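Local coordinates for protein signal recognition particle receptor FtsY (Sulfolobus acidocaldarius, PDB 5L3S) that serves as the signal recognition particle receptor, an SRP54-type protein joining a helical bundle to a nucleotide-binding domain of the P-loop class, at residues Ile105-Asn110 with Asn238-Asp243; Leu219-Leu224 with Glu231-Phe236. One frame throughout, in Å; residues are numbered along the deposited sequence.

Contact 1: Ile105-Asn110 with Asn238-Asp243; sequences IFFGVN and NNVGYD. With GNP (phosphoaminophosphonic acid-guanylate ester), chain I.
F107, on central strand 102-107, turns its ring to V240, G241 and Y242, and so packs the strand against the turn after helix 228-239. From CB its side chain takes the position between the backbone N and the carbonyl carbon (chi1 53°), sending the ring out from the strand. Farther along, F107 CE1 and CE2 lie nearly equally far from V240 CG1, at 4.2 and 4.1 Å, and CE1 also comes obliquely to the Y242 ring. At the tip, F107 CZ is 3.7 Å from V240 CG1, whose side chain comes from the opposite direction, and equally close to Y242 CB, whose side chain runs at about a right angle. G241 O, 3.6 Å from F107 CZ and near the ring plane, faces an edge; R217 NH1 hydrogen-bonds the same oxygen. The Y242 ring then leads away, and its OH bonds to A233 O. Past F107 the segment enters what is probably the P-loop (Walker A), which G108 would begin. N110 ND2 donates to O3' of the phosphoaminophosphonic acid-guanylate ester at 3.2 Å with an angle of 165°, and N110 CB packs 3.3 Å from O4' of this ligand. The contact between the two segments is thus van der Waals packing about one aromatic tip, and the edge-on carbonyl suggests a weak electrostatic attraction between its oxygen and the ring hydrogen.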
loop_
_atom_site.group_PDB
_atom_site.type_symbol
_atom_site.label_atom_id
_atom_site.label_comp_id
_atom_site.label_asym_id
_atom_site.label_seq_id
_atom_site.Cartn_x
_atom_site.Cartn_y
_atom_site.Cartn_z
ATOM N N ILE B 105 -14.456 12.857 -8.773
ATOM C CA ILE B 105 -14.268 12.502 -7.368
ATOM C C ILE B 105 -13.201 11.420 -7.284
ATOM O O ILE B 105 -13.044 10.611 -8.222
ATOM C CB ILE B 105 -15.601 12.060 -6.699
ATOM C CG1 ILE B 105 -15.452 11.931 -5.166
ATOM C CG2 ILE B 105 -16.119 10.783 -7.334
ATOM C CD1 ILE B 105 -16.802 11.865 -4.428
ATOM N N PHE B 106 -12.455 11.440 -6.181
ATOM C CA PHE B 106 -11.348 10.511 -5.937
ATOM C C PHE B 106 -11.637 9.806 -4.618
ATOM O O PHE B 106 -11.978 10.467 -3.626
ATOM C CB PHE B 106 -10.026 11.291 -5.816
ATOM C CG PHE B 106 -9.646 12.052 -7.060
ATOM C CD1 PHE B 106 -10.300 13.232 -7.402
ATOM C CD2 PHE B 106 -8.629 11.600 -7.881
ATOM C CE1 PHE B 106 -9.952 13.933 -8.543
ATOM C CE2 PHE B 106 -8.275 12.293 -9.033
ATOM C CZ PHE B 106 -8.934 13.459 -9.368
ATOM N N PHE B 107 -11.550 8.476 -4.601
ATOM C CA PHE B 107 -11.704 7.752 -3.335
ATOM C C PHE B 107 -10.810 6.514 -3.281
ATOM O O PHE B 107 -10.180 6.138 -4.271
ATOM C CB PHE B 107 -13.184 7.392 -3.062
ATOM C CG PHE B 107 -13.878 6.653 -4.202
ATOM C CD1 PHE B 107 -13.751 5.272 -4.347
ATOM C CD2 PHE B 107 -14.716 7.339 -5.085
ATOM C CE1 PHE B 107 -14.402 4.595 -5.387
ATOM C CE2 PHE B 107 -15.366 6.675 -6.117
ATOM C CZ PHE B 107 -15.206 5.301 -6.269
ATOM N N GLY B 108 -10.740 5.885 -2.122
ATOM C CA GLY B 108 -9.901 4.697 -1.987
ATOM C C GLY B 108 -9.555 4.528 -0.519
ATOM O O GLY B 108 -9.951 5.353 0.311
ATOM N N VAL B 109 -8.808 3.475 -0.188
ATOM C CA VAL B 109 -8.508 3.214 1.214
ATOM C C VAL B 109 -7.476 4.187 1.772
ATOM O O VAL B 109 -6.843 4.941 1.037
ATOM C CB VAL B 109 -8.058 1.730 1.460
ATOM C CG1 VAL B 109 -9.077 0.764 0.883
ATOM C CG2 VAL B 109 -6.696 1.467 0.865
ATOM N N ASN B 110 -7.314 4.173 3.090
ATOM C CA ASN B 110 -6.426 5.116 3.753
ATOM C C ASN B 110 -4.987 5.079 3.297
ATOM O O ASN B 110 -4.383 4.006 3.210
ATOM C CB ASN B 110 -6.459 4.855 5.265
ATOM C CG ASN B 110 -7.848 4.862 5.789
ATOM O OD1 ASN B 110 -8.566 3.858 5.687
ATOM N ND2 ASN B 110 -8.267 6.006 6.336
ATOM N N ASN B 238 -18.436 -2.994 -6.607
ATOM C CA ASN B 238 -19.746 -3.520 -6.229
ATOM C C ASN B 238 -20.558 -2.587 -5.321
ATOM O O ASN B 238 -21.768 -2.493 -5.466
ATOM C CB ASN B 238 -19.610 -4.894 -5.565
ATOM C CG ASN B 238 -19.077 -5.956 -6.515
ATOM O OD1 ASN B 238 -19.286 -5.891 -7.727
ATOM N ND2 ASN B 238 -18.388 -6.948 -5.961
ATOM N N ASN B 239 -19.898 -1.909 -4.383
ATOM C CA ASN B 239 -20.610 -1.068 -3.419
ATOM C C ASN B 239 -20.798 0.379 -3.870
ATOM O O ASN B 239 -21.706 1.070 -3.406
ATOM C CB ASN B 239 -19.892 -1.057 -2.065
ATOM C CG ASN B 239 -19.786 -2.434 -1.444
ATOM O OD1 ASN B 239 -20.471 -3.372 -1.855
ATOM N ND2 ASN B 239 -18.923 -2.559 -0.435
ATOM N N VAL B 240 -19.917 0.844 -4.745
ATOM C CA VAL B 240 -19.865 2.257 -5.103
ATOM C C VAL B 240 -19.905 2.447 -6.625
ATOM O O VAL B 240 -20.758 3.176 -7.150
ATOM C CB VAL B 240 -18.582 2.901 -4.534
ATOM C CG1 VAL B 240 -18.531 4.396 -4.856
ATOM C CG2 VAL B 240 -18.473 2.665 -3.027
ATOM N N GLY B 241 -18.991 1.768 -7.329
ATOM C CA GLY B 241 -18.830 1.943 -8.769
ATOM C C GLY B 241 -17.850 3.066 -9.087
ATOM O O GLY B 241 -17.850 4.110 -8.426
ATOM N N TYR B 242 -16.987 2.849 -10.074
ATOM C CA TYR B 242 -16.040 3.883 -10.502
ATOM C C TYR B 242 -15.729 3.691 -11.985
ATOM O O TYR B 242 -16.080 2.662 -12.572
ATOM C CB TYR B 242 -14.757 3.862 -9.666
ATOM C CG TYR B 242 -14.092 2.499 -9.594
ATOM C CD1 TYR B 242 -14.436 1.593 -8.588
ATOM C CD2 TYR B 242 -13.130 2.115 -10.524
ATOM C CE1 TYR B 242 -13.850 0.337 -8.512
ATOM C CE2 TYR B 242 -12.528 0.856 -10.455
ATOM C CZ TYR B 242 -12.896 -0.024 -9.439
ATOM O OH TYR B 242 -12.326 -1.270 -9.357
ATOM N N ASP B 243 -15.066 4.673 -12.588
ATOM C CA ASP B 243 -14.827 4.662 -14.033
ATOM C C ASP B 243 -13.405 4.235 -14.393
ATOM O O ASP B 243 -13.181 3.606 -15.430
ATOM C CB ASP B 243 -15.096 6.047 -14.617
ATOM C CG ASP B 243 -16.512 6.514 -14.363
ATOM O OD1 ASP B 243 -17.438 5.874 -14.893
ATOM O OD2 ASP B 243 -16.699 7.515 -13.640
HETATM P PG GNP I . 3.222 9.962 5.304
HETATM O O1G GNP I . 2.761 10.743 4.064
HETATM O O2G GNP I . 3.841 10.858 6.339
HETATM O O3G GNP I . 4.135 8.875 4.775
HETATM N N3B GNP I . 1.921 9.211 5.889
HETATM P PB GNP I . 1.925 8.367 7.304
HETATM O O1B GNP I . 2.317 9.338 8.320
HETATM O O2B GNP I . 2.736 7.141 7.136
HETATM O O3A GNP I . 0.480 7.864 7.524
HETATM P PA GNP I . -0.721 8.684 8.118
HETATM O O1A GNP I . -0.895 9.985 7.443
HETATM O O2A GNP I . -0.594 8.714 9.595
HETATM O "O5'" GNP I . -1.975 7.770 7.861
HETATM C "C5'" GNP I . -2.365 7.367 6.543
HETATM C "C4'" GNP I . -3.848 7.027 6.605
HETATM O "O4'" GNP I . -4.050 5.752 7.263
HETATM C "C3'" GNP I . -4.697 8.007 7.413
HETATM O "O3'" GNP I . -5.957 8.133 6.787
HETATM C "C2'" GNP I . -4.869 7.316 8.774
HETATM O "O2'" GNP I . -6.075 7.720 9.389
HETATM C "C1'" GNP I . -4.984 5.866 8.316
HETATM N N9 GNP I . -4.628 4.794 9.256
HETATM C C8 GNP I . -3.482 4.620 10.006
HETATM N N7 GNP I . -3.486 3.489 10.692
HETATM C C5 GNP I . -4.707 2.872 10.353
HETATM C C6 GNP I . -5.320 1.653 10.755
HETATM O O6 GNP I . -4.889 0.783 11.548
HETATM N N1 GNP I . -6.560 1.461 10.141
HETATM C C2 GNP I . -7.147 2.333 9.259
HETATM N N2 GNP I . -8.357 2.027 8.762
HETATM N N3 GNP I . -6.586 3.468 8.903
HETATM C C4 GNP I . -5.395 3.679 9.469
#

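Contact 2: Leu219-Leu224 with Glu231-Phe236; sequences LILDSL and EQARHF
L219 and L221 of strand 216-222 pack on Q232, A233 and F236 of helix 228-239 in the first half of a beta-alpha-beta unit completed by strand 244-248. The two short segments run nearly antiparallel, their axes at 163°, as expected for a helix returning along the sheet.

Apolar packing carries most of the contact. L219 divides its two methyls: L219 CD2 lies 3.7 Å from A233 CA, whereas L219 CD1 stands obliquely to the F236 ring, 3.6 Å from F236 CD2. A chi1 of 170° sets L219 CG opposite the backbone N and turns the branch toward the helix. L221 CD1 faces A233 CB. L221 CD2 lies 3.4 Å from Q232 OE1, the two side chains running past one another in opposite directions. L262 and L266 of helix 258-266 also pack on A233.

Polar links across the contact run through two waters, both donating to Q232 OE1. One stands 2.9 Å from Q232 OE1 and also donates to I220 O. The other is 2.6 Å from Q232 OE1 and accepts from D222 N at 3.0 Å. Q232 NE2 is held by D228 OD2, which helps fix the amide's rotation.

Within the segments, L224 N donates to D222 OD1, an Asx turn at the end of the strand. H235 NE2 donates to E231 OE2 at 2.7 Å in a bent bond (N-H...O 132°), the oxygen lying in the imidazole plane but approached from above its own carboxylate plane.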
loop_
_atom_site.group_PDB
_atom_site.type_symbol
_atom_site.label_atom_id
_atom_site.label_comp_id
_atom_site.label_asym_id
_atom_site.label_seq_id
_atom_site.Cartn_x
_atom_site.Cartn_y
_atom_site.Cartn_z
ATOM N N LEU B 219 -10.934 5.573 -8.580
ATOM C CA LEU B 219 -10.434 4.819 -7.440
ATOM C C LEU B 219 -8.922 4.936 -7.432
ATOM O O LEU B 219 -8.268 4.770 -8.469
ATOM C CB LEU B 219 -10.845 3.352 -7.555
ATOM C CG LEU B 219 -10.184 2.405 -6.532
ATOM C CD1 LEU B 219 -10.606 2.745 -5.120
ATOM C CD2 LEU B 219 -10.477 0.922 -6.901
ATOM N N ILE B 220 -8.361 5.246 -6.265
ATOM C CA ILE B 220 -6.912 5.250 -6.111
ATOM C C ILE B 220 -6.435 3.932 -5.477
ATOM O O ILE B 220 -6.946 3.522 -4.442
ATOM C CB ILE B 220 -6.433 6.440 -5.262
ATOM C CG1 ILE B 220 -6.977 7.765 -5.830
ATOM C CG2 ILE B 220 -4.914 6.461 -5.210
ATOM C CD1 ILE B 220 -6.616 7.970 -7.294
ATOM N N LEU B 221 -5.492 3.262 -6.136
ATOM C CA LEU B 221 -4.864 2.049 -5.605
ATOM C C LEU B 221 -3.355 2.262 -5.465
ATOM O O LEU B 221 -2.729 2.920 -6.296
ATOM C CB LEU B 221 -5.157 0.827 -6.515
ATOM C CG LEU B 221 -6.633 0.413 -6.662
ATOM C CD1 LEU B 221 -6.844 -0.645 -7.746
ATOM C CD2 LEU B 221 -7.211 -0.083 -5.319
ATOM N N ASP B 222 -2.783 1.696 -4.403
ATOM C CA ASP B 222 -1.352 1.740 -4.126
ATOM C C ASP B 222 -0.662 0.601 -4.881
ATOM O O ASP B 222 -0.984 -0.569 -4.669
ATOM C CB ASP B 222 -1.147 1.532 -2.606
ATOM C CG ASP B 222 0.272 1.831 -2.137
ATOM O OD1 ASP B 222 1.235 1.622 -2.906
ATOM O OD2 ASP B 222 0.416 2.285 -0.973
ATOM N N SER B 223 0.302 0.924 -5.739
ATOM C CA SER B 223 0.969 -0.132 -6.521
ATOM C C SER B 223 1.866 -1.052 -5.690
ATOM O O SER B 223 2.268 -2.112 -6.175
ATOM C CB SER B 223 1.765 0.445 -7.686
ATOM O OG SER B 223 2.899 1.153 -7.225
ATOM N N LEU B 224 2.194 -0.653 -4.459
ATOM C CA LEU B 224 2.946 -1.544 -3.561
ATOM C C LEU B 224 2.073 -2.618 -2.934
ATOM O O LEU B 224 2.581 -3.603 -2.401
ATOM C CB LEU B 224 3.645 -0.768 -2.455
ATOM C CG LEU B 224 4.986 -0.145 -2.827
ATOM C CD1 LEU B 224 5.414 0.823 -1.727
ATOM C CD2 LEU B 224 6.042 -1.228 -3.065
ATOM N N GLU B 231 -8.863 -6.919 -4.305
ATOM C CA GLU B 231 -10.014 -7.013 -3.410
ATOM C C GLU B 231 -10.649 -5.640 -3.151
ATOM O O GLU B 231 -11.870 -5.510 -3.153
ATOM C CB GLU B 231 -9.635 -7.688 -2.087
ATOM C CG GLU B 231 -10.820 -7.931 -1.165
ATOM C CD GLU B 231 -11.650 -9.132 -1.586
ATOM O OE1 GLU B 231 -11.273 -9.814 -2.573
ATOM O OE2 GLU B 231 -12.677 -9.400 -0.920
ATOM N N GLN B 232 -9.820 -4.624 -2.932
ATOM C CA GLN B 232 -10.308 -3.238 -2.835
ATOM C C GLN B 232 -11.086 -2.823 -4.092
ATOM O O GLN B 232 -12.186 -2.273 -4.019
ATOM C CB GLN B 232 -9.134 -2.263 -2.630
ATOM C CG GLN B 232 -8.398 -2.397 -1.300
ATOM C CD GLN B 232 -7.091 -1.629 -1.297
ATOM O OE1 GLN B 232 -6.946 -0.611 -1.986
ATOM N NE2 GLN B 232 -6.125 -2.116 -0.532
ATOM N N ALA B 233 -10.500 -3.081 -5.245
ATOM C CA ALA B 233 -11.138 -2.747 -6.515
ATOM C C ALA B 233 -12.480 -3.451 -6.717
ATOM O O ALA B 233 -13.423 -2.834 -7.210
ATOM C CB ALA B 233 -10.200 -3.049 -7.662
ATOM N N ARG B 234 -12.561 -4.737 -6.355
ATOM C CA ARG B 234 -13.802 -5.512 -6.516
ATOM C C ARG B 234 -14.926 -4.992 -5.627
ATOM O O ARG B 234 -16.058 -4.795 -6.076
ATOM C CB ARG B 234 -13.590 -6.984 -6.159
ATOM C CG ARG B 234 -12.856 -7.816 -7.177
ATOM C CD ARG B 234 -12.857 -9.263 -6.709
ATOM N NE ARG B 234 -12.049 -10.133 -7.554
ATOM C CZ ARG B 234 -12.451 -10.645 -8.712
ATOM N NH1 ARG B 234 -13.660 -10.372 -9.190
ATOM N NH2 ARG B 234 -11.632 -11.439 -9.392
ATOM N N HIS B 235 -14.604 -4.818 -4.351
ATOM C CA HIS B 235 -15.558 -4.349 -3.360
ATOM C C HIS B 235 -16.076 -2.962 -3.695
ATOM O O HIS B 235 -17.275 -2.729 -3.644
ATOM C CB HIS B 235 -14.928 -4.335 -1.968
ATOM C CG HIS B 235 -14.978 -5.654 -1.271
ATOM N ND1 HIS B 235 -16.015 -6.015 -0.439
ATOM C CD2 HIS B 235 -14.114 -6.696 -1.273
ATOM C CE1 HIS B 235 -15.792 -7.229 0.035
ATOM N NE2 HIS B 235 -14.643 -7.663 -0.453
ATOM N N PHE B 236 -15.171 -2.047 -4.021
ATOM C CA PHE B 236 -15.564 -0.675 -4.352
ATOM C C PHE B 236 -16.410 -0.635 -5.623
ATOM O O PHE B 236 -17.349 0.155 -5.733
ATOM C CB PHE B 236 -14.331 0.231 -4.504
ATOM C CG PHE B 236 -13.840 0.826 -3.209
ATOM C CD1 PHE B 236 -14.709 1.491 -2.356
ATOM C CD2 PHE B 236 -12.505 0.751 -2.861
ATOM C CE1 PHE B 236 -14.243 2.054 -1.164
ATOM C CE2 PHE B 236 -12.030 1.309 -1.666
ATOM C CZ PHE B 236 -12.899 1.956 -0.821
HETATM O O HOH W 1 -8.175 1.930 -2.455
HETATM O O HOH W 2 -4.478 -0.111 -2.659
#

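How the contacts relate
From the N terminus, segment 105-110, which begins on strand 102-107, is the first half of contact 1; its partner 238-243 comes only after 127 intervening residues of helices and strands. Contact 2 opens and closes within that long loop, joining 219-224 to 231-236 across six residues, so the two contacts nest and do not cross. Their centres are 8 Å apart. Strands 102-107 and 216-222 are sheet neighbours, with F107 O 2.8 Å from I220 N, a probable hydrogen bond. Helix 228-239 serves both contacts: its middle packs in contact 2, and its end passes into contact 1, where G241 N probably bonds to F236 O. Together they tie this helix to two central strands.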